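Local coordinates for xylose isomerase-like TIM barrel domain-containing protein (Parabacteroides distasonis, PDB 4KW2) that probably acts as an isomerase-like enzyme of the xylose isomerase-type TIM-barrel family, although its substrate and exact reaction are unknown, at residues A[179-182]-A[188-191]; A[239-244]-A[258-263]. All coordinates share one frame; numbering follows the deposited sequence.

Interaction 1 (A[179-182]-A[188-191]); sequences GHWK and PLKN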
loop_
_atom_site.group_PDB
_atom_site.type_symbol
_atom_site.label_atom_id
_atom_site.label_comp_id
_atom_site.label_asym_id
_atom_site.label_seq_id
_atom_site.Cartn_x
_atom_site.Cartn_y
_atom_site.Cartn_z
ATOM N N GLY A 179 0.640 -10.504 -8.863
ATOM C CA GLY A 179 0.389 -9.945 -7.542
ATOM C C GLY A 179 1.525 -10.194 -6.571
ATOM O O GLY A 179 2.593 -9.594 -6.689
ATOM N N HIS A 180 1.286 -11.063 -5.596
ATOM C CA HIS A 180 2.304 -11.417 -4.617
ATOM C C HIS A 180 2.692 -12.868 -4.849
ATOM O O HIS A 180 2.036 -13.792 -4.373
ATOM C CB HIS A 180 1.810 -11.177 -3.188
ATOM C CG HIS A 180 2.108 -9.802 -2.670
ATOM N ND1 HIS A 180 3.343 -9.449 -2.166
ATOM C CD2 HIS A 180 1.334 -8.694 -2.577
ATOM C CE1 HIS A 180 3.316 -8.184 -1.785
ATOM N NE2 HIS A 180 2.109 -7.703 -2.024
ATOM N N TRP A 181 3.758 -13.036 -5.618
ATOM C CA TRP A 181 4.261 -14.336 -6.012
ATOM C C TRP A 181 5.073 -14.953 -4.862
ATOM O O TRP A 181 6.012 -14.314 -4.382
ATOM C CB TRP A 181 5.162 -14.155 -7.230
ATOM C CG TRP A 181 5.776 -15.412 -7.686
ATOM C CD1 TRP A 181 6.968 -15.951 -7.279
ATOM C CD2 TRP A 181 5.228 -16.315 -8.636
ATOM N NE1 TRP A 181 7.193 -17.142 -7.926
ATOM C CE2 TRP A 181 6.140 -17.387 -8.768
ATOM C CE3 TRP A 181 4.053 -16.322 -9.395
ATOM C CZ2 TRP A 181 5.910 -18.457 -9.624
ATOM C CZ3 TRP A 181 3.830 -17.375 -10.248
ATOM C CH2 TRP A 181 4.755 -18.432 -10.357
ATOM N N LYS A 182 4.780 -16.175 -4.412
ATOM C CA LYS A 182 3.774 -17.096 -4.945
ATOM C C LYS A 182 3.014 -17.671 -3.760
ATOM O O LYS A 182 3.629 -18.037 -2.753
ATOM C CB LYS A 182 4.485 -18.243 -5.663
ATOM C CG LYS A 182 3.604 -19.222 -6.422
ATOM C CD LYS A 182 4.437 -20.428 -6.831
ATOM C CE LYS A 182 3.817 -21.210 -7.972
ATOM N NZ LYS A 182 2.608 -21.964 -7.553
ATOM N N PRO A 188 -1.131 -16.177 -10.453
ATOM C CA PRO A 188 -1.716 -15.349 -11.521
ATOM C C PRO A 188 -1.479 -15.909 -12.922
ATOM O O PRO A 188 -2.312 -15.725 -13.810
ATOM C CB PRO A 188 -1.007 -13.992 -11.364
ATOM C CG PRO A 188 -0.302 -14.041 -10.050
ATOM C CD PRO A 188 -0.015 -15.487 -9.781
ATOM N N LEU A 189 -0.349 -16.587 -13.103
ATOM C CA LEU A 189 0.003 -17.182 -14.387
ATOM C C LEU A 189 -0.911 -18.354 -14.742
ATOM O O LEU A 189 -1.319 -18.492 -15.897
ATOM C CB LEU A 189 1.462 -17.642 -14.376
ATOM C CG LEU A 189 2.517 -16.559 -14.141
ATOM C CD1 LEU A 189 3.895 -17.194 -14.049
ATOM C CD2 LEU A 189 2.469 -15.513 -15.246
ATOM N N LYS A 190 -1.236 -19.185 -13.750
ATOM C CA LYS A 190 -2.139 -20.330 -13.949
ATOM C C LYS A 190 -3.585 -19.932 -14.284
ATOM O O LYS A 190 -4.350 -20.752 -14.790
ATOM C CB LYS A 190 -2.126 -21.255 -12.725
ATOM C CG LYS A 190 -0.911 -22.169 -12.652
ATOM C CD LYS A 190 -0.786 -22.866 -11.303
ATOM C CE LYS A 190 -1.942 -23.818 -11.025
ATOM N NZ LYS A 190 -1.870 -24.366 -9.644
ATOM N N ASN A 191 -3.956 -18.684 -14.007
ATOM C CA ASN A 191 -5.258 -18.155 -14.423
ATOM C C ASN A 191 -5.345 -17.880 -15.929
ATOM O O ASN A 191 -6.435 -17.648 -16.449
ATOM C CB ASN A 191 -5.592 -16.871 -13.657
ATOM C CG ASN A 191 -5.660 -17.084 -12.155
ATOM O OD1 ASN A 191 -5.659 -18.217 -11.673
ATOM N ND2 ASN A 191 -5.717 -15.989 -11.406
#

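Interaction 2 (A[239-244]-A[258-263]); sequences ISIEYD and EFLQKC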
loop_
_atom_site.group_PDB
_atom_site.type_symbol
_atom_site.label_atom_id
_atom_site.label_comp_id
_atom_site.label_asym_id
_atom_site.label_seq_id
_atom_site.Cartn_x
_atom_site.Cartn_y
_atom_site.Cartn_z
ATOM N N ILE A 239 7.609 -8.637 -19.958
ATOM C CA ILE A 239 7.607 -8.545 -18.502
ATOM C C ILE A 239 8.004 -7.118 -18.162
ATOM O O ILE A 239 9.151 -6.713 -18.367
ATOM C CB ILE A 239 8.602 -9.511 -17.829
ATOM C CG1 ILE A 239 8.349 -10.949 -18.273
ATOM C CG2 ILE A 239 8.484 -9.423 -16.311
ATOM C CD1 ILE A 239 9.380 -11.925 -17.744
ATOM N N SER A 240 7.048 -6.365 -17.644
ATOM C CA SER A 240 7.245 -4.962 -17.358
ATOM C C SER A 240 7.350 -4.777 -15.846
ATOM O O SER A 240 6.356 -4.921 -15.121
ATOM C CB SER A 240 6.081 -4.164 -17.934
ATOM O OG SER A 240 6.426 -2.804 -18.032
ATOM N N ILE A 241 8.552 -4.466 -15.373
ATOM C CA ILE A 241 8.814 -4.438 -13.944
ATOM C C ILE A 241 8.736 -3.033 -13.339
ATOM O O ILE A 241 9.110 -2.032 -13.958
ATOM C CB ILE A 241 10.169 -5.095 -13.582
ATOM C CG1 ILE A 241 11.357 -4.211 -13.965
ATOM C CG2 ILE A 241 10.299 -6.458 -14.255
ATOM C CD1 ILE A 241 12.359 -4.052 -12.847
ATOM N N GLU A 242 8.230 -2.984 -12.116
ATOM C CA GLU A 242 8.218 -1.776 -11.316
ATOM C C GLU A 242 8.823 -2.158 -9.975
ATOM O O GLU A 242 8.663 -3.297 -9.518
ATOM C CB GLU A 242 6.773 -1.283 -11.152
ATOM C CG GLU A 242 6.608 0.099 -10.523
ATOM C CD GLU A 242 6.595 0.099 -8.999
ATOM O OE1 GLU A 242 6.416 -0.968 -8.363
ATOM O OE2 GLU A 242 6.768 1.194 -8.431
ATOM N N TYR A 243 9.535 -1.228 -9.355
ATOM C CA TYR A 243 9.957 -1.411 -7.976
ATOM C C TYR A 243 9.987 -0.090 -7.230
ATOM O O TYR A 243 9.936 0.978 -7.835
ATOM C CB TYR A 243 11.310 -2.135 -7.899
ATOM C CG TYR A 243 12.532 -1.376 -8.388
ATOM C CD1 TYR A 243 12.934 -1.442 -9.716
ATOM C CD2 TYR A 243 13.316 -0.635 -7.508
ATOM C CE1 TYR A 243 14.068 -0.781 -10.161
ATOM C CE2 TYR A 243 14.451 0.035 -7.945
ATOM C CZ TYR A 243 14.823 -0.046 -9.273
ATOM O OH TYR A 243 15.953 0.599 -9.709
ATOM N N ASP A 244 10.047 -0.179 -5.908
ATOM C CA ASP A 244 10.152 0.997 -5.064
ATOM C C ASP A 244 11.606 1.442 -5.040
ATOM O O ASP A 244 12.432 0.820 -4.372
ATOM C CB ASP A 244 9.666 0.672 -3.650
ATOM C CG ASP A 244 9.463 1.909 -2.799
ATOM O OD1 ASP A 244 10.136 2.936 -3.051
ATOM O OD2 ASP A 244 8.625 1.851 -1.874
ATOM N N GLU A 258 18.772 -10.642 -13.445
ATOM C CA GLU A 258 19.666 -11.721 -13.875
ATOM C C GLU A 258 18.895 -12.960 -14.345
ATOM O O GLU A 258 19.135 -13.469 -15.437
ATOM C CB GLU A 258 20.606 -12.086 -12.722
ATOM C CG GLU A 258 21.636 -13.155 -13.030
ATOM C CD GLU A 258 22.510 -13.490 -11.832
ATOM O OE1 GLU A 258 22.545 -12.695 -10.868
ATOM O OE2 GLU A 258 23.172 -14.552 -11.858
ATOM N N PHE A 259 17.958 -13.428 -13.530
ATOM C CA PHE A 259 17.190 -14.630 -13.859
ATOM C C PHE A 259 16.076 -14.358 -14.871
ATOM O O PHE A 259 15.754 -15.213 -15.696
ATOM C CB PHE A 259 16.601 -15.239 -12.593
ATOM C CG PHE A 259 17.636 -15.671 -11.603
ATOM C CD1 PHE A 259 18.320 -16.868 -11.775
ATOM C CD2 PHE A 259 17.948 -14.872 -10.510
ATOM C CE1 PHE A 259 19.284 -17.265 -10.867
ATOM C CE2 PHE A 259 18.908 -15.264 -9.596
ATOM C CZ PHE A 259 19.578 -16.463 -9.773
ATOM N N LEU A 260 15.488 -13.169 -14.798
ATOM C CA LEU A 260 14.430 -12.783 -15.720
ATOM C C LEU A 260 14.945 -12.633 -17.147
ATOM O O LEU A 260 14.206 -12.875 -18.096
ATOM C CB LEU A 260 13.790 -11.472 -15.274
ATOM C CG LEU A 260 13.036 -11.529 -13.951
ATOM C CD1 LEU A 260 12.725 -10.117 -13.481
ATOM C CD2 LEU A 260 11.765 -12.353 -14.084
ATOM N N GLN A 261 16.209 -12.241 -17.287
ATOM C CA GLN A 261 16.815 -12.001 -18.598
ATOM C C GLN A 261 17.626 -13.173 -19.126
ATOM O O GLN A 261 17.481 -13.530 -20.287
ATOM C CB GLN A 261 17.710 -10.766 -18.551
ATOM C CG GLN A 261 16.931 -9.468 -18.533
ATOM C CD GLN A 261 17.823 -8.264 -18.346
ATOM O OE1 GLN A 261 18.782 -8.306 -17.576
ATOM N NE2 GLN A 261 17.510 -7.178 -19.051
ATOM N N LYS A 262 18.483 -13.757 -18.288
ATOM C CA LYS A 262 19.414 -14.806 -18.741
ATOM C C LYS A 262 18.724 -16.110 -19.128
ATOM O O LYS A 262 19.309 -16.923 -19.842
ATOM C CB LYS A 262 20.510 -15.080 -17.705
ATOM C CG LYS A 262 21.524 -13.950 -17.604
ATOM C CD LYS A 262 22.292 -13.961 -16.288
ATOM C CE LYS A 262 23.541 -14.827 -16.325
ATOM N NZ LYS A 262 24.500 -14.413 -15.260
ATOM N N CYS A 263 17.495 -16.319 -18.661
ATOM C CA CYS A 263 16.682 -17.415 -19.178
ATOM C C CYS A 263 16.391 -17.183 -20.663
ATOM O O CYS A 263 16.461 -18.110 -21.474
ATOM C CB CYS A 263 15.374 -17.546 -18.403
ATOM S SG CYS A 263 14.309 -18.876 -19.015
#

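Interaction 1 (A[179-182]-A[188-191])
The indole of W181 meets P188 and L189 through its six-membered ring, and these apolar contacts join the two segments, together with P188 against G179. CZ3 of W181 lies 3.8 Å from CD1 of L189, with CH2 of the same ring 4.0 Å from that methyl; the two side chains cross at about a right angle, and the methyl meets the ring neither squarely over its face nor at its edge. P188 approaches differently: its CD sits at the ring edge, near the indole plane, 4.2 Å from CE3 of W181. The indole reaches this position because its CG is anti to the backbone N (chi1 178°). The next peptide bond is cis, and CB of K182 rests 3.5 Å above the W181 ring plane, offset toward the rim. Beyond the two segments, F226 of helix 222-232 packs edge-to-face with W181, whose NE1 makes a weak hydrogen bond to P222 O, and L189 touches the same helix. Replacing W181 with an alanine would probably deprive P188 and L189 of an apolar partner and open a gap beside F226.

CG of P188 also lies against the backbone, 3.8 Å from N of G179. The segments share no hydrogen bond; weak ones lie nearby, N191 N to P188 O within 188-191 and the N atoms of L189 and K190 to D187 OD1.

The NZ atoms of K182 and K190 are 5.5 Å apart, a mild like-charge proximity probably eased by D187 and E229, each a long, weak ion-pair partner of K182.

The two segments thus fold a long connection back on itself just beyond strand 172-178, and the tryptophan fastens it to helix 222-232. Here, between the sixth and seventh strands of the TIM barrel, 188-191 has helical backbone angles without the regular bonds.

Interaction 2 (A[239-244]-A[258-263])
L260 projects from helix 250-262 toward strand 238-241 and lodges its branched end near the side chains of I239 and I241. Starting from its root, CB of L260 is still 5.1 Å from CD1 of I239, and CG of L260 is likewise more than 5 Å from that methyl, so the contact is left to the two methyls beyond CG. With CG anti to the carbonyl carbon (chi1 -66°), the chain is directed at the strand, where the branches part. CD2 turns to I239 and comes within 4.4 Å of its CD1, the end of an extended isoleucine arm. CD1 goes to the other isoleucine, 4.5 Å from CG2 of I241.

Further residues enclose the same cluster: I241 also touches I253 and L257 of the helix, while I239 packs on L230 of helix 222-232 and on L204 of strand 199-204.

All three residues are buried, and only methyl groups meet, at rather long van der Waals distances. The contact therefore carries no directional bond, and the helix is probably held on the outside of the barrel strand by exclusion of water and by the sum of many such apolar neighbours.

Overall arrangement
Interaction 2 is a buried contact of the barrel wall, its centre about 11 Å from the centre of the chain, whereas interaction 1, its centre about 17 Å from that point, lies in a loop and is only partly buried. Interaction 1 joins two parts of one connection between strands 172-178 and 199-204; interaction 2 joins the last strand to the helix that follows it. Both are apolar, but 179-182 with 188-191 relies on an aromatic ring amid lysines and weak polar links, while 239-244 with 258-263 uses aliphatic methyls alone. Their centres are about 15 Å apart without touching. Helix 222-232 is common ground, with L230 touching both L189 and I239.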